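Septation protein imp2 (PDB 5C1F) binds membrane phospholipids through its F-BAR domain and is required for normal septation in fission yeast, taking part in disassembly of the medial ring. Local coordinates at residues 5-8 and 9-12; 117-120 and 121-125; 124-127 and 128-132; 191-194 and 195-199; 204-207 and 208-212. All blocks are in the same frame, centred on the assembly; numbering follows the deposited sequence.

Interaction 1. Residues 5-8 and 9-12; sequences DKSF and SNYF
D5 offers its backbone O to the side-chain amide of N10. The bond from N10 ND2 to D5 O is 3.2 Å long and nearly straight, at 165°. D5 O lies close to the plane of that amide. The same oxygen sits at the edge of the Y11 ring, in its plane, 3.4 Å from CE1. The amide's other end, N10 OD1, is bonded to the backbone N of F299 of the second subunit. K6 follows, bent at chi2 (88°), which turns its chain toward the phenol of Y11. Its CD comes within 3.7 Å of Y11 OH. S7 O then accepts a bond from N10 N (3.3 Å). This turn leads into the short helix 8-11 of the F-BAR domain, which packs on helix 162-252 of its own chain and meets the second subunit. F8 closes the segment with an edge-to-face aromatic pair. The edge of F12 points at the face of F8, centroids 4.9 Å apart and planes at 64°. The two side chains point the same way, and F12 CE2 is 3.6 Å from F8 CD1. Both rings also touch L23 of helix 18-59.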
# COMPACT_ATOMS: atom_id res chain seq x y z
N ASP A 5 -36.01 -12.99 33.34
CA ASP A 5 -34.85 -12.43 32.65
C ASP A 5 -34.62 -13.07 31.28
O ASP A 5 -34.97 -14.23 31.06
CB ASP A 5 -33.59 -12.57 33.50
CG ASP A 5 -33.53 -11.57 34.63
OD1 ASP A 5 -34.60 -11.08 35.07
OD2 ASP A 5 -32.41 -11.26 35.09
N LYS A 6 -34.02 -12.30 30.37
CA LYS A 6 -33.75 -12.77 29.02
C LYS A 6 -32.30 -13.25 28.89
O LYS A 6 -31.44 -12.53 28.39
CB LYS A 6 -34.01 -11.65 28.01
CG LYS A 6 -34.43 -12.13 26.63
CD LYS A 6 -35.93 -12.30 26.55
CE LYS A 6 -36.38 -12.48 25.11
NZ LYS A 6 -37.86 -12.48 24.97
N SER A 7 -32.04 -14.47 29.35
CA SER A 7 -30.68 -15.00 29.38
C SER A 7 -30.61 -16.44 28.88
O SER A 7 -31.63 -17.08 28.66
CB SER A 7 -30.11 -14.91 30.79
OG SER A 7 -30.90 -15.66 31.70
N PHE A 8 -29.38 -16.95 28.73
CA PHE A 8 -29.17 -18.34 28.33
C PHE A 8 -29.76 -19.31 29.35
O PHE A 8 -30.17 -20.42 29.01
CB PHE A 8 -27.67 -18.64 28.15
CG PHE A 8 -27.07 -18.11 26.88
CD1 PHE A 8 -27.71 -17.12 26.14
CD2 PHE A 8 -25.86 -18.60 26.42
CE1 PHE A 8 -27.16 -16.64 24.97
CE2 PHE A 8 -25.30 -18.12 25.24
CZ PHE A 8 -25.95 -17.14 24.52
N SER A 9 -29.80 -18.86 30.61
CA SER A 9 -30.29 -19.68 31.71
C SER A 9 -31.74 -20.10 31.53
O SER A 9 -32.11 -21.22 31.87
CB SER A 9 -30.15 -18.92 33.03
OG SER A 9 -28.81 -18.55 33.28
N ASN A 10 -32.55 -19.20 30.99
CA ASN A 10 -33.99 -19.42 30.93
C ASN A 10 -34.51 -19.81 29.55
O ASN A 10 -35.70 -20.08 29.39
CB ASN A 10 -34.73 -18.16 31.39
CG ASN A 10 -34.48 -17.84 32.85
OD1 ASN A 10 -34.14 -18.72 33.64
ND2 ASN A 10 -34.64 -16.57 33.21
N TYR A 11 -33.62 -19.85 28.56
CA TYR A 11 -34.08 -20.03 27.19
C TYR A 11 -33.32 -21.11 26.42
O TYR A 11 -33.42 -21.18 25.20
CB TYR A 11 -34.00 -18.70 26.44
CG TYR A 11 -35.07 -17.71 26.84
CD1 TYR A 11 -34.93 -16.93 27.99
CD2 TYR A 11 -36.23 -17.57 26.09
CE1 TYR A 11 -35.91 -16.04 28.37
CE2 TYR A 11 -37.22 -16.67 26.46
CZ TYR A 11 -37.05 -15.91 27.60
OH TYR A 11 -38.03 -15.01 27.98
N PHE A 12 -32.58 -21.95 27.14
CA PHE A 12 -31.88 -23.04 26.47
C PHE A 12 -32.08 -24.37 27.19
O PHE A 12 -31.12 -25.01 27.61
CB PHE A 12 -30.40 -22.72 26.33
CG PHE A 12 -30.11 -21.77 25.20
CD1 PHE A 12 -30.03 -22.23 23.90
CD2 PHE A 12 -29.96 -20.42 25.44
CE1 PHE A 12 -29.78 -21.36 22.85
CE2 PHE A 12 -29.71 -19.54 24.40
CZ PHE A 12 -29.62 -20.02 23.10

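Interaction 2. Residues 117-120 and 121-125; sequences MIVS and GIEKV
K124 folds back along the helix to reach the carbonyl of S120, one turn earlier. Its CB stands 4.0 Å from S120 O. CG comes nearer, at 3.2 Å from S120 O, and CD and CE then pass alongside the same oxygen. The chain runs extended as far as CE and bends only at chi4 (71°), which swings NZ back over the carbonyl. NZ ends 2.9 Å from S120 O in a weak hydrogen bond and 3.5 Å from S120 CB. The lysine tip thus lies against the backbone of its own helix. This is a local i to i+4 contact on the long helix 69-155 of the F-BAR domain, at a kink where the N of I122 and of V125 lacks a regular bond to the turn before. V119 O still takes E123 N at 2.9 Å and I122 N more weakly. E123 crosses V119 at a slant, its OE1 3.9 Å from V119 CG1. On another side of the helix, I122 sets CG2 3.2 Å from I118 O. I118 and I122 both pack on T207 of helix 162-252, and I122 also meets Y20 of helix 18-59.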
# COMPACT_ATOMS: atom_id res chain seq x y z
N MET A 117 -12.54 -26.47 29.77
CA MET A 117 -12.96 -26.30 31.15
C MET A 117 -14.47 -26.44 31.29
O MET A 117 -14.96 -27.03 32.26
CB MET A 117 -12.50 -24.94 31.69
CG MET A 117 -11.01 -24.87 31.99
SD MET A 117 -10.45 -23.27 32.60
CE MET A 117 -10.57 -22.27 31.12
N ILE A 118 -15.21 -25.91 30.32
CA ILE A 118 -16.67 -25.93 30.39
C ILE A 118 -17.25 -27.30 30.03
O ILE A 118 -18.09 -27.83 30.76
CB ILE A 118 -17.27 -24.86 29.47
CG1 ILE A 118 -17.04 -23.47 30.08
CG2 ILE A 118 -18.76 -25.11 29.25
CD1 ILE A 118 -17.67 -22.35 29.30
N VAL A 119 -16.80 -27.87 28.92
CA VAL A 119 -17.28 -29.17 28.47
C VAL A 119 -17.06 -30.27 29.51
O VAL A 119 -17.95 -31.08 29.77
CB VAL A 119 -16.60 -29.59 27.14
CG1 VAL A 119 -16.74 -31.08 26.90
CG2 VAL A 119 -17.18 -28.79 25.98
N SER A 120 -15.87 -30.28 30.12
CA SER A 120 -15.53 -31.28 31.12
C SER A 120 -16.50 -31.24 32.30
O SER A 120 -17.10 -32.25 32.66
CB SER A 120 -14.10 -31.08 31.62
OG SER A 120 -13.98 -29.86 32.34
N GLY A 121 -16.66 -30.05 32.89
CA GLY A 121 -17.47 -29.89 34.08
C GLY A 121 -18.97 -29.95 33.87
O GLY A 121 -19.73 -29.69 34.81
N ILE A 122 -19.41 -30.29 32.67
CA ILE A 122 -20.84 -30.40 32.42
C ILE A 122 -21.21 -31.74 31.79
O ILE A 122 -22.32 -32.24 32.00
CB ILE A 122 -21.36 -29.24 31.52
CG1 ILE A 122 -22.89 -29.17 31.56
CG2 ILE A 122 -20.84 -29.37 30.10
CD1 ILE A 122 -23.46 -28.97 32.95
N GLU A 123 -20.29 -32.34 31.03
CA GLU A 123 -20.57 -33.61 30.39
C GLU A 123 -20.62 -34.74 31.42
O GLU A 123 -21.33 -35.73 31.23
CB GLU A 123 -19.55 -33.93 29.30
CG GLU A 123 -18.17 -34.34 29.80
CD GLU A 123 -17.25 -34.78 28.68
OE1 GLU A 123 -17.69 -34.79 27.51
OE2 GLU A 123 -16.08 -35.11 28.97
N LYS A 124 -19.86 -34.60 32.50
CA LYS A 124 -19.89 -35.57 33.59
C LYS A 124 -21.26 -35.57 34.25
O LYS A 124 -21.85 -36.62 34.51
CB LYS A 124 -18.80 -35.29 34.62
CG LYS A 124 -17.40 -35.14 34.05
CD LYS A 124 -16.36 -35.09 35.17
CE LYS A 124 -14.98 -34.72 34.65
NZ LYS A 124 -14.90 -33.30 34.22
N VAL A 125 -21.76 -34.36 34.52
CA VAL A 125 -23.08 -34.20 35.12
C VAL A 125 -24.16 -34.74 34.21
O VAL A 125 -25.08 -35.43 34.65
CB VAL A 125 -23.37 -32.72 35.44
CG1 VAL A 125 -24.77 -32.55 36.00
CG2 VAL A 125 -22.33 -32.18 36.41

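Interaction 3. Residues 124-127 and 128-132; sequences KVHK and DKLSK
This is an i to i+4 contact within one helix, between H126 and L130 on the long helix 69-155 of the F-BAR domain. L130 leans over one face of the H126 imidazole. Its CG lies above the ring toward the rim, and its CD1 is 3.5 Å from H126 CE1. The two side chains cross at a slant. H126 has CG anti to its backbone N (chi1 -169°), which lays the ring beside its own carbonyl, on the side where L130 rises. L130 CG also lies 3.5 Å from H126 O, and that oxygen accepts L130 N at 3.1 Å with an angle of 164°. Regular backbone bonds continue on either side: D128 N to K124 O, K129 N to V125 O at 3.0 Å, and S131 N to K127 O at 2.9 Å. D128 and K132 form a long ion pair, with K132 NZ 3.6 Å from D128 OD1. The polar ends of H126 and K129 share a partner outside the helix. H126 NE2 is bonded to D17 OD2, and K129 NZ makes a salt bridge with D17 OD1. D17 would probably favour a positive H126, while the K129 charge, with K129 NZ 5.1 Å from H126 NE2, would oppose it. K129 runs fully extended and is buried, and the rings of Y197 and W200 receive it in cation-pi contacts. H126 stacks on Y20 of helix 18-59 and also meets W200. D128 reaches S196 on helix 162-252, so this turn of helix 69-155 is fastened to both neighbouring helices.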
# COMPACT_ATOMS: atom_id res chain seq x y z
N LYS A 124 -19.86 -34.60 32.50
CA LYS A 124 -19.89 -35.57 33.59
C LYS A 124 -21.26 -35.57 34.25
O LYS A 124 -21.85 -36.62 34.51
CB LYS A 124 -18.80 -35.29 34.62
CG LYS A 124 -17.40 -35.14 34.05
CD LYS A 124 -16.36 -35.09 35.17
CE LYS A 124 -14.98 -34.72 34.65
NZ LYS A 124 -14.90 -33.30 34.22
N VAL A 125 -21.76 -34.36 34.52
CA VAL A 125 -23.08 -34.20 35.12
C VAL A 125 -24.16 -34.74 34.21
O VAL A 125 -25.08 -35.43 34.65
CB VAL A 125 -23.37 -32.72 35.44
CG1 VAL A 125 -24.77 -32.55 36.00
CG2 VAL A 125 -22.33 -32.18 36.41
N HIS A 126 -24.03 -34.44 32.92
CA HIS A 126 -25.00 -34.90 31.92
C HIS A 126 -24.97 -36.42 31.76
O HIS A 126 -26.01 -37.05 31.62
CB HIS A 126 -24.73 -34.22 30.58
CG HIS A 126 -25.81 -34.42 29.57
ND1 HIS A 126 -25.66 -35.25 28.48
CD2 HIS A 126 -27.06 -33.90 29.48
CE1 HIS A 126 -26.78 -35.23 27.76
NE2 HIS A 126 -27.64 -34.42 28.35
N LYS A 127 -23.77 -37.00 31.77
CA LYS A 127 -23.63 -38.45 31.65
C LYS A 127 -24.25 -39.16 32.84
O LYS A 127 -24.87 -40.22 32.69
CB LYS A 127 -22.15 -38.85 31.52
CG LYS A 127 -21.61 -38.78 30.10
CD LYS A 127 -20.18 -39.30 30.03
CE LYS A 127 -19.65 -39.32 28.61
NZ LYS A 127 -19.60 -37.95 28.02
N ASP A 128 -24.09 -38.58 34.03
CA ASP A 128 -24.67 -39.15 35.24
C ASP A 128 -26.20 -39.04 35.19
O ASP A 128 -26.90 -39.95 35.64
CB ASP A 128 -24.13 -38.45 36.48
CG ASP A 128 -24.62 -39.09 37.77
OD1 ASP A 128 -24.06 -40.13 38.17
OD2 ASP A 128 -25.56 -38.54 38.40
N LYS A 129 -26.70 -37.94 34.65
CA LYS A 129 -28.13 -37.73 34.52
C LYS A 129 -28.76 -38.80 33.64
O LYS A 129 -29.79 -39.38 33.99
CB LYS A 129 -28.43 -36.34 33.95
CG LYS A 129 -29.91 -36.08 33.71
CD LYS A 129 -30.12 -34.90 32.79
CE LYS A 129 -31.58 -34.76 32.38
NZ LYS A 129 -31.78 -33.75 31.30
N LEU A 130 -28.14 -39.06 32.50
CA LEU A 130 -28.63 -40.09 31.60
C LEU A 130 -28.42 -41.48 32.20
O LEU A 130 -29.22 -42.38 31.99
CB LEU A 130 -27.95 -39.99 30.23
CG LEU A 130 -28.19 -38.68 29.48
CD1 LEU A 130 -27.45 -38.66 28.15
CD2 LEU A 130 -29.68 -38.43 29.27
N SER A 131 -27.34 -41.64 32.96
CA SER A 131 -27.04 -42.92 33.60
C SER A 131 -28.10 -43.30 34.62
O SER A 131 -28.58 -44.44 34.63
CB SER A 131 -25.66 -42.88 34.27
OG SER A 131 -25.36 -44.12 34.87
N LYS A 132 -28.47 -42.36 35.48
CA LYS A 132 -29.52 -42.62 36.46
C LYS A 132 -30.85 -42.90 35.76
O LYS A 132 -31.59 -43.80 36.16
CB LYS A 132 -29.68 -41.45 37.44
CG LYS A 132 -28.41 -41.05 38.18
CD LYS A 132 -27.73 -42.24 38.83
CE LYS A 132 -26.46 -41.80 39.55
NZ LYS A 132 -25.56 -42.94 39.86

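Interaction 4. Residues 191-194 and 195-199; sequences AAVR and DSYAR
V193 lies alongside the Y197 ring one turn further on, both side chains pointing the same way. V193 CG1 is 3.6 Å from Y197 CE1 and nearly as close to CD1. The tyrosine chi1 of -92° is away from the usual staggered values, and the V193 carbonyl meets the ring obliquely, with Y197 CD1 3.2 Å from V193 O. That oxygen also accepts Y197 N at 2.9 Å. R194 and D195, adjacent in sequence, form a second contact. R194 leaves the backbone extended and bends at chi3 (47°), which brings NH1 2.8 Å from D195 OD1 in a salt bridge. The guanidinium and carboxylate planes are turned 71° apart, so the groups do not lie flat against each other. R194 was deposited in two conformers, so this bridge may be made only part of the time. With an alanine in place of D195, the R194 guanidinium would probably lose its carboxylate mate and be freer to turn. In this conformer A191 O also sits over the centre of the guanidinium. A191 O receives D195 N at 3.2 Å. V193 and S196 face helix 69-155, where V193 touches K132 and L136 and S196 packs on K129. V193 packs on P277 and Y197 on Q275, both of the second subunit. V193-Y197 and the backbone bonds follow the regular i to i+4 pattern of a long F-BAR helix, while the ion pair joins neighbouring residues on another side.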
# COMPACT_ATOMS: atom_id res chain seq x y z
N ALA A 191 -35.53 -41.84 43.47
CA ALA A 191 -34.86 -40.89 44.34
C ALA A 191 -33.54 -40.41 43.74
O ALA A 191 -33.25 -39.21 43.74
CB ALA A 191 -34.61 -41.52 45.71
N ALA A 192 -32.76 -41.34 43.21
CA ALA A 192 -31.45 -41.02 42.65
C ALA A 192 -31.54 -40.15 41.40
O ALA A 192 -30.72 -39.26 41.19
CB ALA A 192 -30.68 -42.30 42.35
N VAL A 193 -32.55 -40.41 40.57
CA VAL A 193 -32.76 -39.61 39.36
C VAL A 193 -33.22 -38.20 39.72
O VAL A 193 -32.88 -37.24 39.03
CB VAL A 193 -33.79 -40.28 38.42
CG1 VAL A 193 -34.15 -39.36 37.26
CG2 VAL A 193 -33.25 -41.59 37.88
N ARG A 194 -34.00 -38.08 40.78
CA ARG A 194 -34.46 -36.77 41.23
C ARG A 194 -33.28 -35.91 41.63
O ARG A 194 -33.20 -34.73 41.27
CB ARG A 194 -35.44 -36.91 42.41
CG ARG A 194 -35.59 -35.62 43.24
CD ARG A 194 -36.71 -35.66 44.25
NE ARG A 194 -36.76 -36.88 45.05
CZ ARG A 194 -35.87 -37.19 45.99
NH1 ARG A 194 -34.84 -36.40 46.26
NH2 ARG A 194 -36.00 -38.33 46.67
N ASP A 195 -32.36 -36.50 42.39
CA ASP A 195 -31.18 -35.77 42.86
C ASP A 195 -30.31 -35.35 41.68
O ASP A 195 -29.77 -34.25 41.65
CB ASP A 195 -30.37 -36.62 43.84
CG ASP A 195 -31.14 -36.95 45.10
OD1 ASP A 195 -32.13 -36.25 45.40
OD2 ASP A 195 -30.76 -37.92 45.79
N SER A 196 -30.18 -36.24 40.70
CA SER A 196 -29.36 -35.99 39.52
C SER A 196 -29.94 -34.85 38.68
O SER A 196 -29.20 -34.00 38.18
CB SER A 196 -29.22 -37.26 38.69
OG SER A 196 -28.29 -37.08 37.64
N TYR A 197 -31.26 -34.85 38.52
CA TYR A 197 -31.95 -33.77 37.81
C TYR A 197 -31.80 -32.44 38.53
O TYR A 197 -31.64 -31.40 37.89
CB TYR A 197 -33.43 -34.11 37.64
CG TYR A 197 -33.77 -34.81 36.35
CD1 TYR A 197 -33.21 -36.05 36.04
CD2 TYR A 197 -34.66 -34.26 35.44
CE1 TYR A 197 -33.52 -36.70 34.86
CE2 TYR A 197 -34.98 -34.90 34.26
CZ TYR A 197 -34.40 -36.12 33.98
OH TYR A 197 -34.71 -36.77 32.80
N ALA A 198 -31.87 -32.47 39.86
CA ALA A 198 -31.70 -31.27 40.66
C ALA A 198 -30.30 -30.71 40.47
O ALA A 198 -30.13 -29.50 40.31
CB ALA A 198 -31.96 -31.57 42.13
N ARG A 199 -29.31 -31.59 40.48
CA ARG A 199 -27.93 -31.18 40.27
C ARG A 199 -27.72 -30.69 38.84
O ARG A 199 -26.97 -29.74 38.60
CB ARG A 199 -26.96 -32.33 40.59
CG ARG A 199 -26.90 -32.69 42.07
CD ARG A 199 -25.71 -33.58 42.37
NE ARG A 199 -25.73 -34.81 41.58
CZ ARG A 199 -26.24 -35.96 42.00
NH1 ARG A 199 -26.77 -36.05 43.22
NH2 ARG A 199 -26.22 -37.03 41.21

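Interaction 5. Residues 204-207 and 208-212; sequences WRST and CDKLQ
A sulfur-aromatic contact joins W204 and C208, one turn apart on the long helix 162-252 of the F-BAR domain. C208 SG sits over the face of the five-membered ring of W204, 3.5 Å from its centroid and 23° off the ring normal. It lies toward the rim, with NE1 of W204 at 3.2 Å and CE2 at 3.3 Å. W204 chi1 is 180°, with CG anti to the backbone N, and this brings the indole under the sulfur of the next turn. C208 N bonds W204 O at 2.8 Å, the usual helical bond between the two residues. At the far end of the indole, W204 CH2 is 4.1 Å from L211 CD1, the side chains crossing at about a right angle. L211 also lies beside T207, with CD1 3.8 Å from T207 CG2. W204 NE1 itself is bonded to F12 O, and the ring meets those of W13 and W200. Replacing W204 by an alanine is likely to open a gap under C208 SG and leave F12 O without its indole donor. R205 and D209 form a long ion pair of another kind. D209 OD2 is 3.9 Å from R205 NH1 and lies over a face of the guanidinium, with the planes 82° apart. No N-H points at that oxygen, so the attraction is by charge alone. R205 NH1 is hydrogen-bonded to Q300 O of the second subunit, and D209 OD1 makes a salt bridge with R301 NH1 of that subunit. The buried side combines sulfur, ring and methyl contacts with one indole hydrogen bond, and the charged side pairs with the second subunit.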
# COMPACT_ATOMS: atom_id res chain seq x y z
N TRP A 204 -26.34 -26.76 34.75
CA TRP A 204 -26.57 -26.24 33.41
C TRP A 204 -26.87 -24.75 33.47
O TRP A 204 -26.52 -24.01 32.55
CB TRP A 204 -27.72 -26.99 32.73
CG TRP A 204 -28.01 -26.49 31.34
CD1 TRP A 204 -29.18 -25.96 30.89
CD2 TRP A 204 -27.10 -26.45 30.24
NE1 TRP A 204 -29.06 -25.60 29.57
CE2 TRP A 204 -27.79 -25.90 29.14
CE3 TRP A 204 -25.76 -26.84 30.06
CZ2 TRP A 204 -27.19 -25.72 27.90
CZ3 TRP A 204 -25.18 -26.67 28.82
CH2 TRP A 204 -25.89 -26.11 27.76
N ARG A 205 -27.52 -24.32 34.54
CA ARG A 205 -27.73 -22.89 34.78
C ARG A 205 -26.39 -22.17 34.87
O ARG A 205 -26.17 -21.15 34.23
CB ARG A 205 -28.54 -22.65 36.05
CG ARG A 205 -28.20 -21.34 36.74
CD ARG A 205 -29.04 -21.12 37.99
NE ARG A 205 -28.50 -20.04 38.82
CZ ARG A 205 -28.59 -18.74 38.52
NH1 ARG A 205 -29.18 -18.35 37.39
NH2 ARG A 205 -28.08 -17.84 39.33
N SER A 206 -25.49 -22.73 35.68
CA SER A 206 -24.16 -22.17 35.87
C SER A 206 -23.39 -22.15 34.55
O SER A 206 -22.71 -21.18 34.23
CB SER A 206 -23.39 -22.97 36.92
OG SER A 206 -22.06 -22.51 37.04
N THR A 207 -23.53 -23.24 33.79
CA THR A 207 -22.87 -23.36 32.49
C THR A 207 -23.43 -22.35 31.49
O THR A 207 -22.69 -21.76 30.72
CB THR A 207 -23.02 -24.78 31.92
OG1 THR A 207 -22.49 -25.73 32.86
CG2 THR A 207 -22.27 -24.91 30.61
N CYS A 208 -24.75 -22.16 31.52
CA CYS A 208 -25.40 -21.21 30.62
C CYS A 208 -24.91 -19.79 30.87
O CYS A 208 -24.73 -19.01 29.92
CB CYS A 208 -26.92 -21.28 30.77
SG CYS A 208 -27.68 -22.69 29.94
N ASP A 209 -24.71 -19.44 32.13
CA ASP A 209 -24.17 -18.13 32.49
C ASP A 209 -22.78 -17.94 31.87
O ASP A 209 -22.50 -16.91 31.27
CB ASP A 209 -24.11 -17.95 34.01
CG ASP A 209 -25.45 -17.58 34.61
OD1 ASP A 209 -26.28 -16.97 33.90
OD2 ASP A 209 -25.68 -17.90 35.79
N LYS A 210 -21.93 -18.95 32.02
CA LYS A 210 -20.58 -18.92 31.48
C LYS A 210 -20.59 -18.90 29.95
O LYS A 210 -19.76 -18.23 29.33
CB LYS A 210 -19.76 -20.11 31.98
CG LYS A 210 -19.49 -20.09 33.47
CD LYS A 210 -18.64 -21.27 33.89
CE LYS A 210 -18.40 -21.26 35.39
NZ LYS A 210 -17.73 -22.50 35.86
N LEU A 211 -21.53 -19.63 29.36
CA LEU A 211 -21.65 -19.67 27.91
C LEU A 211 -22.16 -18.34 27.37
O LEU A 211 -21.79 -17.93 26.27
CB LEU A 211 -22.58 -20.80 27.47
CG LEU A 211 -21.98 -22.20 27.63
CD1 LEU A 211 -22.99 -23.28 27.26
CD2 LEU A 211 -20.73 -22.33 26.78
N GLN A 212 -23.00 -17.66 28.14
CA GLN A 212 -23.48 -16.34 27.75
C GLN A 212 -22.37 -15.31 27.87
O GLN A 212 -22.28 -14.38 27.06
CB GLN A 212 -24.68 -15.92 28.60
CG GLN A 212 -25.27 -14.58 28.20
CD GLN A 212 -26.55 -14.26 28.94
OE1 GLN A 212 -27.14 -15.13 29.58
NE2 GLN A 212 -26.99 -13.01 28.86

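Overall arrangement
Interactions 1 and 5 touch. The N-terminal turn lies on helix 162-252, with F8 N bonded to Q212 OE1, and both contacts reach the second subunit. Interaction 1 is the most buried, built on aromatic and amide contacts. Interaction 2 lies at the surface, yet it meets interaction 5 through apolar side chains. Interactions 3, 4 and 5 are partly buried, and each sets ring contacts beside ion pairs. Interactions 2 and 3 share K124 and V125 on helix 69-155 and do not touch the second subunit. Interactions 4 and 5 both lie on helix 162-252. A D128-S196 hydrogen bond, with a weak ion pair to R199, joins interactions 3 and 4.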